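PDB 4QF3: bromodomain adjacent to zinc finger domain protein 2B from Homo sapiens, which probably takes part in chromatin regulation, using its zinc-binding PHD finger to recognise histone tails. Local coordinates for residues Val7-Gln10 and Ile11-Lys14. Residues are numbered along the deposited sequence; the frame is centred on the assembly and turned at random. Where two conformers were deposited one is given.
Sequences VYCQ and ICRK. With ZN (zinc ion), chain C.
C9 and K14 clamp the two ends of a tight loop: C9 N donates to K14 O over 2.9 Å, and inside that pair R13 N gives a weak hydrogen bond to C9 O. The turn between them is a zinc knuckle, the C-x-x-C half of the first metal site of the PHD finger. R13 takes a left-handed backbone conformation (phi 63°), bringing the chain back alongside Y8 and C9.

Within the knuckle, C9 SG stands anti to its own backbone N (chi1 175°), which sets it beside the carbonyl carbon, facing the amides of the turn. Two of them converge on it there, I11 N at 3.4 Å and C12 N at 3.5 Å, the latter nearly straight. C12 SG in turn accepts from K14 N at 3.6 Å. These N-H groups probably offset part of the thiolate charge. Both sulfurs bind the same zinc ion, C9 SG and C12 SG each about 2.3 Å from the metal, while H32 ND1 and C35 SG complete the site and tie the loop to strand 30-32 and the segment beyond it.

The R13 side chain folds back on itself over the turn, its CD lying near both C9 O and Q10 O, and NH1 donates a hydrogen bond to Q10 O at 2.6 Å, the oxygen lying at the guanidinium edge, close to its plane.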
ATOM      1  N   VAL A   7       5.047  -3.554   8.418  1.00 30.37           N
ATOM      2  CA  VAL A   7       4.493  -3.581   7.080  1.00 31.21           C
ATOM      3  C   VAL A   7       5.576  -3.590   6.053  1.00 20.77           C
ATOM      4  O   VAL A   7       6.582  -2.872   6.132  1.00 24.91           O
ATOM      5  CB  VAL A   7       3.556  -2.384   6.821  1.00 30.67           C
ATOM      6  CG1 VAL A   7       3.107  -2.355   5.356  1.00 39.26           C
ATOM      7  CG2 VAL A   7       2.344  -2.502   7.737  1.00 34.59           C
ATOM      8  N   TYR A   8       5.417  -4.509   5.104  1.00 20.04           N
ATOM      9  CA  TYR A   8       6.359  -4.606   3.996  0.50 20.48           C
ATOM     10  C   TYR A   8       5.538  -4.445   2.706  1.00 24.26           C
ATOM     11  O   TYR A   8       4.357  -4.779   2.663  1.00 26.73           O
ATOM     12  CB  TYR A   8       7.190  -5.923   4.042  0.50 24.57           C
ATOM     13  CG  TYR A   8       8.170  -6.113   5.247  0.50 21.81           C
ATOM     14  CD1 TYR A   8       9.533  -5.858   5.129  0.50 19.71           C
ATOM     15  CD2 TYR A   8       7.716  -6.592   6.466  0.50 28.68           C
ATOM     16  CE1 TYR A   8      10.384  -6.013   6.198  0.50 21.59           C
ATOM     17  CE2 TYR A   8       8.576  -6.780   7.525  0.50 20.85           C
ATOM     18  CZ  TYR A   8       9.899  -6.472   7.384  0.50 19.28           C
ATOM     19  OH  TYR A   8      10.709  -6.687   8.496  0.50 30.76           O
ATOM     20  N   CYS A   9       6.173  -3.953   1.669  1.00 17.23           N
ATOM     21  CA  CYS A   9       5.493  -3.830   0.357  1.00 18.76           C
ATOM     22  C   CYS A   9       5.178  -5.220  -0.240  1.00 18.26           C
ATOM     23  O   CYS A   9       6.035  -6.124  -0.250  1.00 18.44           O
ATOM     24  CB  CYS A   9       6.446  -3.134  -0.583  1.00 16.77           C
ATOM     25  SG  CYS A   9       5.877  -3.009  -2.299  1.00 18.07           S
ATOM     26  N   GLN A  10       3.942  -5.430  -0.709  1.00 17.76           N
ATOM     27  CA  GLN A  10       3.553  -6.732  -1.300  1.00 20.06           C
ATOM     28  C   GLN A  10       4.397  -7.119  -2.486  1.00 21.44           C
ATOM     29  O   GLN A  10       4.594  -8.321  -2.742  1.00 21.32           O
ATOM     30  CB  GLN A  10       2.105  -6.667  -1.757  1.00 24.80           C
ATOM     31  CG  GLN A  10       1.127  -6.513  -0.636  1.00 27.48           C
ATOM     32  CD  GLN A  10       0.912  -7.841   0.068  1.00 50.73           C
ATOM     33  OE1 GLN A  10       1.431  -8.073   1.171  1.00 48.38           O
ATOM     34  NE2 GLN A  10       0.185  -8.743  -0.589  1.00 71.60           N
ATOM     35  N   ILE A  11       4.967  -6.148  -3.190  1.00 19.93           N
ATOM     36  CA  ILE A  11       5.743  -6.444  -4.413  1.00 22.07           C
ATOM     37  C   ILE A  11       7.248  -6.608  -4.140  1.00 26.02           C
ATOM     38  O   ILE A  11       7.833  -7.657  -4.487  1.00 31.20           O
ATOM     39  CB  ILE A  11       5.503  -5.330  -5.486  1.00 26.24           C
ATOM     40  CG1 ILE A  11       4.006  -5.259  -5.850  1.00 25.36           C
ATOM     41  CG2 ILE A  11       6.408  -5.567  -6.692  1.00 30.06           C
ATOM     42  CD1 ILE A  11       3.449  -6.492  -6.513  1.00 37.48           C
ATOM     43  N   CYS A  12       7.905  -5.633  -3.527  1.00 23.55           N
ATOM     44  CA  CYS A  12       9.371  -5.733  -3.339  1.00 25.04           C
ATOM     45  C   CYS A  12       9.744  -6.355  -1.982  1.00 27.25           C
ATOM     46  O   CYS A  12      10.921  -6.711  -1.745  1.00 28.92           O
ATOM     47  CB  CYS A  12      10.014  -4.361  -3.473  1.00 25.56           C
ATOM     48  SG  CYS A  12       9.619  -3.198  -2.175  1.00 23.14           S
ATOM     49  N   ARG A  13       8.751  -6.470  -1.104  1.00 24.44           N
ATOM     50  CA  ARG A  13       8.880  -7.060   0.268  1.00 21.32           C
ATOM     51  C   ARG A  13       9.810  -6.290   1.183  1.00 24.62           C
ATOM     52  O   ARG A  13      10.329  -6.826   2.187  1.00 26.47           O
ATOM     53  CB  ARG A  13       9.357  -8.513   0.190  1.00 25.57           C
ATOM     54  CG  ARG A  13       8.802  -9.267  -0.995  1.00 33.88           C
ATOM     55  CD  ARG A  13       7.304  -9.156  -1.136  1.00 42.25           C
ATOM     56  NE  ARG A  13       6.798 -10.068  -0.180  1.00 27.15           N
ATOM     57  CZ  ARG A  13       5.596 -10.601  -0.134  1.00 35.57           C
ATOM     58  NH1 ARG A  13       4.662 -10.266  -0.981  1.00 37.30           N
ATOM     59  NH2 ARG A  13       5.341 -11.494   0.813  1.00 42.44           N
ATOM     60  N   LYS A  14      10.048  -5.035   0.857  1.00 20.95           N
ATOM     61  CA  LYS A  14      10.810  -4.126   1.714  1.00 22.96           C
ATOM     62  C   LYS A  14       9.901  -3.150   2.454  1.00 25.19           C
ATOM     63  O   LYS A  14       8.836  -2.780   1.962  1.00 23.14           O
ATOM     64  CB  LYS A  14      11.863  -3.392   0.911  1.00 27.12           C
ATOM     65  CG  LYS A  14      12.699  -4.322   0.044  1.00 33.62           C
ATOM     66  CD  LYS A  14      13.774  -3.586  -0.743  1.00 60.42           C
ATOM     67  CE  LYS A  14      15.113  -3.574  -0.024  1.00 74.55           C
ATOM     68  NZ  LYS A  14      16.230  -3.408  -0.992  1.00 57.33           N
TER
HETATM   69 ZN    ZN C2001       7.886  -1.999  -2.969  1.00 20.58          ZN